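Local coordinates for protein ADP-ribosyltransferase (PDB 1OJQ) that transfers a single ADP-ribose unit from NAD+ to target proteins, probably small GTPases of the Rho family as in other C3-type exoenzymes, at residues A[103-108]-A[116-121]; A[90-95]-A[120-125]; A[28-33]-A[170-175]; A[11-16]-A[177-182]. All blocks are in the same frame, centred on the assembly; numbering follows the deposited sequence.

Interaction 1: residues A[103-108]-A[116-121]; sequences LHMLQQ and EALVSK
Leu118 of segment 116-121 drives its CD1 methyl against the turn of helix at Met105 and Leu106, and this is where the contact is tight. CD1 lies 3.6 Å from the backbone N of Leu106 and 3.8 Å from Leu106 CA, so the methyl is pressed onto the main chain itself. Leu118 CG stands beside its own backbone N (chi1 -75°), and the extended branch beyond it carries CD1 across the gap between the helices. Leu106 answers from the other direction: its CD1 comes back to Leu118 CB at 4.0 Å, and the two leucines slide past each other in opposite senses. On the buried flank Leu106 CD1 just reaches Val119 CG2, at 4.5 Å, while Val119 goes on to meet Val194 and Leu196 of strand 187-196. Leu106 is closed in further by Leu92 and Tyr114.

The solvent side is looser. Of the Met105 side chain only CB takes part, 3.8 Å from Leu118 CD1, and the residue is exposed. No hydrogen bond joins the two segments, though Lys121, at the far end of 116-121, makes a salt bridge with Asp102, just ahead of Leu103.

The segments run in roughly opposite directions and are joined by a short irregular connection, so the arrangement is that of an antiparallel helix-loop-helix hairpin: helix 116-126 rests through Val119 on strand 187-196 of the mixed sheet of the ADP-ribosyltransferase fold, with helix 100-106 packed on its flank.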
loop_
_atom_site.group_PDB
_atom_site.type_symbol
_atom_site.label_atom_id
_atom_site.label_comp_id
_atom_site.label_asym_id
_atom_site.label_seq_id
_atom_site.Cartn_x
_atom_site.Cartn_y
_atom_site.Cartn_z
ATOM N N LEU A 103 -14.058 11.105 13.964
ATOM C CA LEU A 103 -14.141 9.762 13.394
ATOM C C LEU A 103 -15.507 9.139 13.635
ATOM O O LEU A 103 -16.066 8.463 12.761
ATOM C CB LEU A 103 -13.072 8.871 14.029
ATOM C CG LEU A 103 -12.807 7.538 13.335
ATOM C CD1 LEU A 103 -12.486 7.760 11.863
ATOM C CD2 LEU A 103 -11.667 6.802 14.030
ATOM N N HIS A 104 -15.993 9.364 14.866
ATOM C CA HIS A 104 -17.310 8.823 15.205
ATOM C C HIS A 104 -18.379 9.384 14.273
ATOM O O HIS A 104 -19.223 8.651 13.754
ATOM C CB HIS A 104 -17.663 9.142 16.660
ATOM C CG HIS A 104 -19.085 8.795 17.006
ATOM N ND1 HIS A 104 -19.530 7.491 17.099
ATOM C CD2 HIS A 104 -20.140 9.589 17.301
ATOM C CE1 HIS A 104 -20.819 7.512 17.433
ATOM N NE2 HIS A 104 -21.217 8.774 17.559
ATOM N N MET A 105 -18.318 10.702 14.066
ATOM C CA MET A 105 -19.291 11.339 13.169
ATOM C C MET A 105 -19.064 10.928 11.714
ATOM O O MET A 105 -20.026 10.794 10.958
ATOM C CB MET A 105 -19.240 12.859 13.293
ATOM C CG MET A 105 -19.645 13.336 14.692
ATOM S SD MET A 105 -19.668 15.135 14.795
ATOM C CE MET A 105 -17.922 15.542 14.740
ATOM N N LEU A 106 -17.799 10.738 11.334
ATOM C CA LEU A 106 -17.504 10.318 9.961
ATOM C C LEU A 106 -18.215 9.012 9.616
ATOM O O LEU A 106 -18.755 8.843 8.511
ATOM C CB LEU A 106 -15.990 10.161 9.749
ATOM C CG LEU A 106 -15.559 9.912 8.291
ATOM C CD1 LEU A 106 -15.998 11.052 7.381
ATOM C CD2 LEU A 106 -14.053 9.705 8.185
ATOM N N GLN A 107 -18.204 8.068 10.561
ATOM C CA GLN A 107 -18.728 6.732 10.239
ATOM C C GLN A 107 -20.239 6.696 10.377
ATOM O O GLN A 107 -20.815 5.664 10.042
ATOM C CB GLN A 107 -18.076 5.639 11.085
ATOM C CG GLN A 107 -18.222 5.716 12.577
ATOM C CD GLN A 107 -19.479 5.126 13.178
ATOM O OE1 GLN A 107 -20.117 5.777 14.016
ATOM N NE2 GLN A 107 -19.868 3.917 12.788
ATOM N N GLN A 108 -20.783 7.808 10.854
ATOM C CA GLN A 108 -22.223 8.020 10.848
ATOM C C GLN A 108 -22.566 8.589 9.473
ATOM O O GLN A 108 -22.780 9.782 9.291
ATOM C CB GLN A 108 -22.696 8.941 11.979
ATOM C CG GLN A 108 -22.538 8.260 13.333
ATOM C CD GLN A 108 -23.169 9.016 14.487
ATOM O OE1 GLN A 108 -23.021 10.228 14.647
ATOM N NE2 GLN A 108 -23.897 8.266 15.311
ATOM N N GLU A 116 -19.329 15.716 3.773
ATOM C CA GLU A 116 -18.335 16.495 3.022
ATOM C C GLU A 116 -17.489 17.421 3.881
ATOM O O GLU A 116 -16.303 17.645 3.620
ATOM C CB GLU A 116 -19.043 17.329 1.942
ATOM N N ALA A 117 -18.063 18.019 4.928
ATOM C CA ALA A 117 -17.255 18.921 5.759
ATOM C C ALA A 117 -16.156 18.158 6.496
ATOM O O ALA A 117 -15.026 18.623 6.655
ATOM C CB ALA A 117 -18.150 19.681 6.727
ATOM N N LEU A 118 -16.473 16.955 6.973
ATOM C CA LEU A 118 -15.446 16.174 7.664
ATOM C C LEU A 118 -14.364 15.735 6.688
ATOM O O LEU A 118 -13.197 15.688 7.056
ATOM C CB LEU A 118 -16.075 14.975 8.372
ATOM C CG LEU A 118 -16.846 15.299 9.662
ATOM C CD1 LEU A 118 -17.687 14.092 10.068
ATOM C CD2 LEU A 118 -15.917 15.707 10.785
ATOM N N VAL A 119 -14.750 15.418 5.438
ATOM C CA VAL A 119 -13.708 15.019 4.467
ATOM C C VAL A 119 -12.863 16.243 4.130
ATOM O O VAL A 119 -11.658 16.141 3.918
ATOM C CB VAL A 119 -14.300 14.401 3.193
ATOM C CG1 VAL A 119 -13.219 14.033 2.185
ATOM C CG2 VAL A 119 -15.123 13.181 3.565
ATOM N N SER A 120 -13.527 17.403 4.101
ATOM C CA SER A 120 -12.781 18.644 3.911
ATOM C C SER A 120 -11.798 18.861 5.042
ATOM O O SER A 120 -10.653 19.294 4.850
ATOM C CB SER A 120 -13.748 19.823 3.789
ATOM O OG SER A 120 -14.265 19.828 2.466
ATOM N N LYS A 121 -12.223 18.551 6.267
ATOM C CA LYS A 121 -11.299 18.654 7.401
ATOM C C LYS A 121 -10.097 17.743 7.211
ATOM O O LYS A 121 -8.930 18.088 7.455
ATOM C CB LYS A 121 -12.041 18.297 8.704
ATOM C CG LYS A 121 -11.194 18.473 9.951
ATOM C CD LYS A 121 -12.003 18.416 11.241
ATOM C CE LYS A 121 -11.142 18.845 12.421
ATOM N NZ LYS A 121 -11.860 18.722 13.716
#

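Interaction 2: residues A[90-95]-A[120-125]; sequences DYLSSI and SKLNNL
Two apolar pairs make up this contact, Leu92 with Leu122 and Ile95 with Leu125. In the first, the methyl ends meet: Leu92 CD1 is 3.7 Å from Leu122 CD1, and Leu92 CD2 is 4.0 Å from Leu122 CD2. The side chains cross at about a right angle, and Leu92 CD1 also lies 4.1 Å from Leu122 CD2. Leu92 points at the helix from its own backbone, whereas Leu122 starts off to the side and only its end swings in. The second pair is slacker. Ile95 offers its CG2 branch, which reaches Leu125 CB at 4.2 Å; with chi1 at -57°, CG1 is turned beside the backbone N and CG2 is the branch left facing the helix. Phe98 packs on both Leu122 and Leu125.

The mixed β-sheet at the core of the ADP-ribosyltransferase fold carries helix 116-126, and the loop following its edge strand 81-87 is held beside that helix here. Leu92 also touches Ile152 of strand 152-158, and Leu122 touches Val194 of strand 187-196, so the pair links the loop and the helix to two strands of the sheet. Asp90, which binds NAD+, begins the same loop segment.

Hydrogen bonds act within each partner and to the surroundings, with none between the segments. Residues 90-92 belong to a short 3-10 segment that begins earlier; Ser93 N donates to Asp90 O at 3.0 Å, and Ile95 N returns to Leu92 O at 3.2 Å. Tyr91 OH bonds to Tyr189 OH, and Asn123 OD1 accepts from Val194 N, tying the loop and the helix separately to strand 187-196.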
loop_
_atom_site.group_PDB
_atom_site.type_symbol
_atom_site.label_atom_id
_atom_site.label_comp_id
_atom_site.label_asym_id
_atom_site.label_seq_id
_atom_site.Cartn_x
_atom_site.Cartn_y
_atom_site.Cartn_z
ATOM N N ASP A 90 -10.107 3.089 10.747
ATOM C CA ASP A 90 -9.172 3.224 11.867
ATOM C C ASP A 90 -7.794 3.634 11.380
ATOM O O ASP A 90 -6.929 4.028 12.158
ATOM C CB ASP A 90 -9.060 1.945 12.695
ATOM C CG ASP A 90 -8.664 0.737 11.881
ATOM O OD1 ASP A 90 -7.979 0.892 10.851
ATOM O OD2 ASP A 90 -9.046 -0.389 12.276
ATOM N N TYR A 91 -7.573 3.570 10.069
ATOM C CA TYR A 91 -6.389 4.205 9.488
ATOM C C TYR A 91 -6.316 5.670 9.916
ATOM O O TYR A 91 -5.193 6.191 10.014
ATOM C CB TYR A 91 -6.431 4.079 7.969
ATOM C CG TYR A 91 -5.459 4.949 7.201
ATOM C CD1 TYR A 91 -4.135 4.571 7.065
ATOM C CD2 TYR A 91 -5.893 6.131 6.618
ATOM C CE1 TYR A 91 -3.283 5.396 6.354
ATOM C CE2 TYR A 91 -5.051 6.963 5.905
ATOM C CZ TYR A 91 -3.737 6.565 5.789
ATOM O OH TYR A 91 -2.853 7.360 5.081
ATOM N N LEU A 92 -7.443 6.333 10.150
ATOM C CA LEU A 92 -7.433 7.769 10.474
ATOM C C LEU A 92 -7.249 8.045 11.950
ATOM O O LEU A 92 -7.278 9.192 12.413
ATOM C CB LEU A 92 -8.746 8.409 10.015
ATOM C CG LEU A 92 -9.061 8.248 8.523
ATOM C CD1 LEU A 92 -10.457 8.775 8.237
ATOM C CD2 LEU A 92 -8.006 8.920 7.650
ATOM N N SER A 93 -7.051 7.002 12.750
ATOM C CA SER A 93 -7.098 7.220 14.199
ATOM C C SER A 93 -5.816 7.874 14.682
ATOM O O SER A 93 -5.697 8.328 15.816
ATOM C CB SER A 93 -7.372 5.893 14.922
ATOM O OG SER A 93 -6.151 5.181 15.083
ATOM N N SER A 94 -4.814 7.964 13.803
ATOM C CA SER A 94 -3.625 8.686 14.275
ATOM C C SER A 94 -3.363 9.960 13.491
ATOM O O SER A 94 -2.252 10.494 13.491
ATOM C CB SER A 94 -2.400 7.765 14.206
ATOM N N ILE A 95 -4.362 10.493 12.797
ATOM C CA ILE A 95 -4.180 11.751 12.086
ATOM C C ILE A 95 -4.300 12.939 13.023
ATOM O O ILE A 95 -5.379 13.179 13.578
ATOM C CB ILE A 95 -5.238 11.925 10.981
ATOM C CG1 ILE A 95 -5.276 10.808 9.943
ATOM C CG2 ILE A 95 -5.046 13.293 10.342
ATOM C CD1 ILE A 95 -3.952 10.547 9.257
ATOM N N SER A 120 -13.527 17.403 4.101
ATOM C CA SER A 120 -12.781 18.644 3.911
ATOM C C SER A 120 -11.798 18.861 5.042
ATOM O O SER A 120 -10.653 19.294 4.850
ATOM C CB SER A 120 -13.748 19.823 3.789
ATOM O OG SER A 120 -14.265 19.828 2.466
ATOM N N LYS A 121 -12.223 18.551 6.267
ATOM C CA LYS A 121 -11.299 18.654 7.401
ATOM C C LYS A 121 -10.097 17.743 7.211
ATOM O O LYS A 121 -8.930 18.088 7.455
ATOM C CB LYS A 121 -12.041 18.297 8.704
ATOM C CG LYS A 121 -11.194 18.473 9.951
ATOM C CD LYS A 121 -12.003 18.416 11.241
ATOM C CE LYS A 121 -11.142 18.845 12.421
ATOM N NZ LYS A 121 -11.860 18.722 13.716
ATOM N N LEU A 122 -10.368 16.511 6.766
ATOM C CA LEU A 122 -9.299 15.535 6.548
ATOM C C LEU A 122 -8.282 16.082 5.544
ATOM O O LEU A 122 -7.071 16.000 5.741
ATOM C CB LEU A 122 -9.860 14.207 6.048
ATOM C CG LEU A 122 -10.299 13.159 7.072
ATOM C CD1 LEU A 122 -10.910 11.970 6.333
ATOM C CD2 LEU A 122 -9.153 12.688 7.962
ATOM N N ASN A 123 -8.777 16.642 4.448
ATOM C CA ASN A 123 -7.892 17.222 3.444
ATOM C C ASN A 123 -7.029 18.309 4.057
ATOM O O ASN A 123 -5.836 18.487 3.867
ATOM C CB ASN A 123 -8.723 17.806 2.295
ATOM C CG ASN A 123 -7.802 18.458 1.275
ATOM O OD1 ASN A 123 -7.235 17.720 0.458
ATOM N ND2 ASN A 123 -7.629 19.767 1.313
ATOM N N ASN A 124 -7.699 19.130 4.878
ATOM C CA ASN A 124 -6.972 20.226 5.513
ATOM C C ASN A 124 -5.907 19.688 6.460
ATOM O O ASN A 124 -4.828 20.281 6.562
ATOM C CB ASN A 124 -7.931 21.166 6.256
ATOM C CG ASN A 124 -7.135 22.126 7.130
ATOM O OD1 ASN A 124 -6.878 21.844 8.299
ATOM N ND2 ASN A 124 -6.747 23.238 6.518
ATOM N N LEU A 125 -6.143 18.572 7.133
ATOM C CA LEU A 125 -5.214 17.962 8.075
ATOM C C LEU A 125 -4.205 17.001 7.442
ATOM O O LEU A 125 -3.174 16.704 8.071
ATOM C CB LEU A 125 -5.992 17.190 9.155
ATOM C CG LEU A 125 -6.913 18.076 10.006
ATOM C CD1 LEU A 125 -7.703 17.203 10.972
ATOM C CD2 LEU A 125 -6.098 19.153 10.713
#

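Interaction 3: residues A[28-33]-A[170-175]; sequences KDKMAI and KELTAY
Lys30 and Ile33 of helix 27-38 hold Leu172, which sits on the long loop ahead of strand 180-183; this loop leads into what is probably the ADP-ribosylating turn-turn (ARTT) loop, as in related C3 enzymes. Leu172 keeps CG beside its backbone N (chi1 -59°), which brings CD2 onto the flank of Lys30, 3.7 Å from Lys30 CG and 3.8 Å from Lys30 CA. Farther out, Lys30 CD meets Glu171 CG at 3.5 Å; the bend at chi3 beyond it sets only CE and NZ. Glu171 takes the less common first torsion, with CG between backbone N and carbonyl carbon (chi1 83°), and folds again at chi2; its OE2 bonds to Ser169 OG, and Lys30 NZ stays 5.1 Å from Glu171 OE1, with no contact of the charged atoms. On the buried side Ile33 uses CG2, which touches Leu172 O at 3.2 Å as well as Leu172 CB at 4.1 Å. Beyond Leu172 the loop is tied to the same helix where Ala174 N bonds to the hydroxyl of Thr37, an NAD+-binding residue. Thr173 opens an ST turn, its OG1 accepting from Tyr175 N at 3.0 Å with an N-H...O angle of 158°.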
loop_
_atom_site.group_PDB
_atom_site.type_symbol
_atom_site.label_atom_id
_atom_site.label_comp_id
_atom_site.label_asym_id
_atom_site.label_seq_id
_atom_site.Cartn_x
_atom_site.Cartn_y
_atom_site.Cartn_z
ATOM N N LYS A 28 14.286 -18.934 -2.736
ATOM C CA LYS A 28 14.144 -18.218 -1.466
ATOM C C LYS A 28 13.287 -16.963 -1.590
ATOM O O LYS A 28 12.524 -16.657 -0.671
ATOM C CB LYS A 28 15.545 -17.832 -0.962
ATOM C CG LYS A 28 15.972 -18.637 0.262
ATOM C CD LYS A 28 15.679 -17.814 1.521
ATOM C CE LYS A 28 15.767 -18.697 2.754
ATOM N NZ LYS A 28 14.903 -18.197 3.851
ATOM N N ASP A 29 13.436 -16.263 -2.711
ATOM C CA ASP A 29 12.615 -15.099 -3.021
ATOM C C ASP A 29 11.144 -15.494 -2.966
ATOM O O ASP A 29 10.280 -14.858 -2.368
ATOM C CB ASP A 29 12.939 -14.537 -4.399
ATOM C CG ASP A 29 14.257 -13.805 -4.497
ATOM O OD1 ASP A 29 14.622 -13.113 -3.532
ATOM O OD2 ASP A 29 14.926 -13.919 -5.551
ATOM N N LYS A 30 10.849 -16.610 -3.634
ATOM C CA LYS A 30 9.440 -17.033 -3.683
ATOM C C LYS A 30 8.873 -17.324 -2.306
ATOM O O LYS A 30 7.757 -16.925 -1.977
ATOM C CB LYS A 30 9.359 -18.286 -4.563
ATOM C CG LYS A 30 9.679 -17.971 -6.023
ATOM C CD LYS A 30 9.122 -19.108 -6.868
ATOM C CE LYS A 30 10.246 -19.886 -7.528
ATOM N NZ LYS A 30 9.680 -21.077 -8.243
ATOM N N MET A 31 9.675 -18.017 -1.498
ATOM C CA MET A 31 9.283 -18.401 -0.153
ATOM C C MET A 31 9.052 -17.187 0.737
ATOM O O MET A 31 8.109 -17.141 1.532
ATOM C CB MET A 31 10.366 -19.277 0.474
ATOM C CG MET A 31 10.210 -19.656 1.929
ATOM S SD MET A 31 11.771 -20.370 2.546
ATOM C CE MET A 31 12.111 -19.289 3.931
ATOM N N ALA A 32 9.952 -16.213 0.621
ATOM C CA ALA A 32 9.829 -15.009 1.427
ATOM C C ALA A 32 8.551 -14.259 1.098
ATOM O O ALA A 32 7.852 -13.840 2.015
ATOM C CB ALA A 32 10.988 -14.051 1.161
ATOM N N ILE A 33 8.305 -14.061 -0.203
ATOM C CA ILE A 33 7.091 -13.304 -0.537
ATOM C C ILE A 33 5.868 -14.090 -0.088
ATOM O O ILE A 33 4.945 -13.533 0.518
ATOM C CB ILE A 33 7.005 -13.014 -2.042
ATOM C CG1 ILE A 33 8.149 -12.116 -2.535
ATOM C CG2 ILE A 33 5.649 -12.445 -2.441
ATOM C CD1 ILE A 33 8.318 -12.198 -4.050
ATOM N N LYS A 170 0.798 -17.525 -8.608
ATOM C CA LYS A 170 0.228 -18.430 -7.620
ATOM C C LYS A 170 1.264 -19.001 -6.678
ATOM O O LYS A 170 0.863 -19.437 -5.598
ATOM C CB LYS A 170 -0.526 -19.577 -8.305
ATOM C CG LYS A 170 -1.658 -19.118 -9.206
ATOM C CD LYS A 170 -3.025 -19.319 -8.585
ATOM C CE LYS A 170 -4.050 -18.364 -9.186
ATOM N NZ LYS A 170 -5.416 -18.955 -9.181
ATOM N N GLU A 171 2.537 -18.978 -7.057
ATOM C CA GLU A 171 3.557 -19.476 -6.144
ATOM C C GLU A 171 4.119 -18.399 -5.228
ATOM O O GLU A 171 4.929 -18.693 -4.329
ATOM C CB GLU A 171 4.663 -20.134 -6.973
ATOM C CG GLU A 171 5.668 -19.138 -7.524
ATOM C CD GLU A 171 5.175 -18.434 -8.776
ATOM O OE1 GLU A 171 6.007 -17.760 -9.426
ATOM O OE2 GLU A 171 3.982 -18.530 -9.129
ATOM N N LEU A 172 3.728 -17.139 -5.431
ATOM C CA LEU A 172 4.226 -16.005 -4.677
ATOM C C LEU A 172 3.227 -15.510 -3.617
ATOM O O LEU A 172 3.685 -14.923 -2.635
ATOM C CB LEU A 172 4.544 -14.803 -5.580
ATOM C CG LEU A 172 5.575 -15.025 -6.688
ATOM C CD1 LEU A 172 5.802 -13.727 -7.462
ATOM C CD2 LEU A 172 6.874 -15.568 -6.112
ATOM N N THR A 173 1.918 -15.697 -3.825
ATOM C CA THR A 173 0.962 -15.128 -2.854
ATOM C C THR A 173 -0.102 -16.114 -2.395
ATOM O O THR A 173 -0.614 -16.890 -3.196
ATOM C CB THR A 173 0.272 -13.866 -3.426
ATOM O OG1 THR A 173 -0.624 -13.344 -2.432
ATOM C CG2 THR A 173 -0.559 -14.164 -4.654
ATOM N N ALA A 174 -0.417 -16.072 -1.098
ATOM C CA ALA A 174 -1.479 -16.878 -0.513
ATOM C C ALA A 174 -2.849 -16.303 -0.870
ATOM O O ALA A 174 -3.888 -16.923 -0.598
ATOM C CB ALA A 174 -1.302 -16.977 1.000
ATOM N N TYR A 175 -2.826 -15.119 -1.486
ATOM C CA TYR A 175 -4.048 -14.397 -1.832
ATOM C C TYR A 175 -4.073 -13.939 -3.285
ATOM O O TYR A 175 -4.030 -12.728 -3.528
ATOM C CB TYR A 175 -4.181 -13.161 -0.917
ATOM C CG TYR A 175 -4.491 -13.592 0.502
ATOM C CD1 TYR A 175 -3.460 -13.955 1.366
ATOM C CD2 TYR A 175 -5.801 -13.643 0.954
ATOM C CE1 TYR A 175 -3.707 -14.361 2.665
ATOM C CE2 TYR A 175 -6.060 -14.052 2.255
ATOM C CZ TYR A 175 -5.023 -14.401 3.091
ATOM O OH TYR A 175 -5.285 -14.802 4.377
#

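Interaction 4: residues A[11-16]-A[177-182]; sequences EATKWG and GQQEVL
Gln179 reaches from the loop just before strand 180-183 to helix 9-23, where Ala12 and Thr13 receive its amide. Its backbone is in the left-handed region (phi 54°), and CB sets out toward the helix. CG lies beside the backbone N, and the second bend, chi2 -68°, folds the chain so that the amide comes up against the helix surface. CD faces both Ala12 CB, at 3.8 Å, and Thr13 OG1, at 3.9 Å. At the tip the two polar atoms part. OE1 faces Thr13 OG1 at 3.0 Å, a hydrogen bond if the threonine proton is turned this way; the same proton could instead make a weak bond to Leu9 O. NE2 lies against the Ala12 methyl, 3.5 Å from its CB.

Asp168 fixes the preceding turn, accepting from Gly177 N and Gln179 N. Gln178 and Glu180 on either side of Gln179 complete the Gln-x-Glu pattern of C3-type transferases, and Glu180 binds NAD+. The CB of Gln179 leaves the backbone roughly opposite to that of Glu180: helix 9-23 takes the Gln179 amide, while strand 180-183 runs as the central member of an antiparallel sheet, between 137-140 and 165-166.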
loop_
_atom_site.group_PDB
_atom_site.type_symbol
_atom_site.label_atom_id
_atom_site.label_comp_id
_atom_site.label_asym_id
_atom_site.label_seq_id
_atom_site.Cartn_x
_atom_site.Cartn_y
_atom_site.Cartn_z
ATOM N N GLU A 11 -4.654 -6.376 -18.389
ATOM C CA GLU A 11 -3.515 -5.492 -18.604
ATOM C C GLU A 11 -2.647 -5.308 -17.375
ATOM O O GLU A 11 -1.419 -5.182 -17.493
ATOM C CB GLU A 11 -3.974 -4.090 -19.079
ATOM C CG GLU A 11 -4.667 -4.111 -20.436
ATOM C CD GLU A 11 -3.726 -4.368 -21.596
ATOM O OE1 GLU A 11 -4.228 -4.565 -22.736
ATOM O OE2 GLU A 11 -2.495 -4.378 -21.449
ATOM N N ALA A 12 -3.233 -5.257 -16.183
ATOM C CA ALA A 12 -2.387 -5.180 -14.990
ATOM C C ALA A 12 -1.484 -6.408 -14.870
ATOM O O ALA A 12 -0.307 -6.273 -14.547
ATOM C CB ALA A 12 -3.252 -5.007 -13.748
ATOM N N THR A 13 -2.032 -7.610 -15.123
ATOM C CA THR A 13 -1.233 -8.832 -15.082
ATOM C C THR A 13 -0.088 -8.775 -16.074
ATOM O O THR A 13 1.053 -9.159 -15.790
ATOM C CB THR A 13 -2.104 -10.076 -15.372
ATOM O OG1 THR A 13 -2.919 -10.358 -14.220
ATOM C CG2 THR A 13 -1.233 -11.299 -15.615
ATOM N N LYS A 14 -0.361 -8.291 -17.285
ATOM C CA LYS A 14 0.695 -8.221 -18.305
ATOM C C LYS A 14 1.837 -7.335 -17.839
ATOM O O LYS A 14 3.037 -7.631 -17.898
ATOM C CB LYS A 14 0.056 -7.701 -19.601
ATOM C CG LYS A 14 1.021 -7.627 -20.777
ATOM C CD LYS A 14 0.260 -7.159 -22.014
ATOM C CE LYS A 14 1.228 -6.634 -23.069
ATOM N NZ LYS A 14 0.493 -5.698 -23.979
ATOM N N TRP A 15 1.456 -6.155 -17.336
ATOM C CA TRP A 15 2.441 -5.183 -16.843
ATOM C C TRP A 15 3.179 -5.762 -15.646
ATOM O O TRP A 15 4.407 -5.760 -15.617
ATOM C CB TRP A 15 1.782 -3.860 -16.470
ATOM C CG TRP A 15 2.678 -2.718 -16.095
ATOM C CD1 TRP A 15 3.244 -1.805 -16.941
ATOM C CD2 TRP A 15 3.121 -2.349 -14.782
ATOM N NE1 TRP A 15 4.010 -0.895 -16.250
ATOM C CE2 TRP A 15 3.944 -1.216 -14.914
ATOM C CE3 TRP A 15 2.893 -2.880 -13.509
ATOM C CZ2 TRP A 15 4.539 -0.602 -13.814
ATOM C CZ3 TRP A 15 3.472 -2.291 -12.408
ATOM C CH2 TRP A 15 4.283 -1.162 -12.590
ATOM N N GLY A 16 2.415 -6.261 -14.671
ATOM C CA GLY A 16 3.048 -6.860 -13.510
ATOM C C GLY A 16 4.004 -7.990 -13.836
ATOM O O GLY A 16 5.082 -8.030 -13.214
ATOM N N GLY A 177 -5.014 -12.936 -7.126
ATOM C CA GLY A 177 -6.092 -12.178 -7.717
ATOM C C GLY A 177 -6.190 -10.762 -7.206
ATOM O O GLY A 177 -6.971 -9.989 -7.753
ATOM N N GLN A 178 -5.392 -10.415 -6.195
ATOM C CA GLN A 178 -5.402 -9.063 -5.663
ATOM C C GLN A 178 -4.546 -8.091 -6.468
ATOM O O GLN A 178 -4.528 -6.905 -6.112
ATOM C CB GLN A 178 -4.909 -9.057 -4.201
ATOM C CG GLN A 178 -5.796 -9.845 -3.247
ATOM C CD GLN A 178 -5.222 -9.776 -1.839
ATOM O OE1 GLN A 178 -4.053 -9.386 -1.697
ATOM N NE2 GLN A 178 -6.021 -10.130 -0.846
ATOM N N GLN A 179 -3.851 -8.577 -7.502
ATOM C CA GLN A 179 -2.967 -7.699 -8.272
ATOM C C GLN A 179 -1.974 -6.998 -7.353
ATOM O O GLN A 179 -1.698 -5.812 -7.518
ATOM C CB GLN A 179 -3.815 -6.686 -9.059
ATOM C CG GLN A 179 -4.624 -7.363 -10.165
ATOM C CD GLN A 179 -3.772 -7.922 -11.289
ATOM O OE1 GLN A 179 -4.291 -8.753 -12.060
ATOM N NE2 GLN A 179 -2.530 -7.523 -11.463
ATOM N N GLU A 180 -1.442 -7.722 -6.374
ATOM C CA GLU A 180 -0.644 -7.090 -5.334
ATOM C C GLU A 180 0.729 -6.638 -5.800
ATOM O O GLU A 180 1.478 -7.320 -6.476
ATOM C CB GLU A 180 -0.487 -8.032 -4.116
ATOM C CG GLU A 180 0.265 -7.300 -2.980
ATOM C CD GLU A 180 0.200 -8.011 -1.647
ATOM O OE1 GLU A 180 -0.534 -9.017 -1.508
ATOM O OE2 GLU A 180 0.901 -7.550 -0.705
ATOM N N VAL A 181 1.064 -5.415 -5.381
ATOM C CA VAL A 181 2.417 -4.871 -5.508
ATOM C C VAL A 181 2.962 -4.670 -4.100
ATOM O O VAL A 181 2.271 -4.017 -3.298
ATOM C CB VAL A 181 2.424 -3.548 -6.292
ATOM C CG1 VAL A 181 3.758 -2.837 -6.210
ATOM C CG2 VAL A 181 2.028 -3.864 -7.737
ATOM N N LEU A 182 4.116 -5.219 -3.780
ATOM C CA LEU A 182 4.706 -5.078 -2.446
ATOM C C LEU A 182 5.765 -3.990 -2.467
ATOM O O LEU A 182 6.680 -4.086 -3.285
ATOM C CB LEU A 182 5.265 -6.442 -2.036
ATOM C CG LEU A 182 5.647 -6.603 -0.566
ATOM C CD1 LEU A 182 4.435 -6.381 0.330
ATOM C CD2 LEU A 182 6.292 -7.966 -0.358
#

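The four contacts fall into two groups on opposite sides of the chain's centre. Interactions 1 and 2, centres 9 Å apart, share helix 116-126 and form one apolar cluster: Leu106 CD2 meets Leu92 CD1 at 3.7 Å. Interactions 3 and 4, centres 14 Å apart, join successive N-terminal helices to adjoining parts of the chain between 170 and 182. Interactions 1 and 3 are separated by 39 Å between centres. The NAD+ site draws on both groups: interaction 2 contains Asp90 and interaction 4 contains Glu180, while the Ile33 side chain in interaction 3 lies about 4 Å from that of Thr37. NAD+ itself is absent from this model.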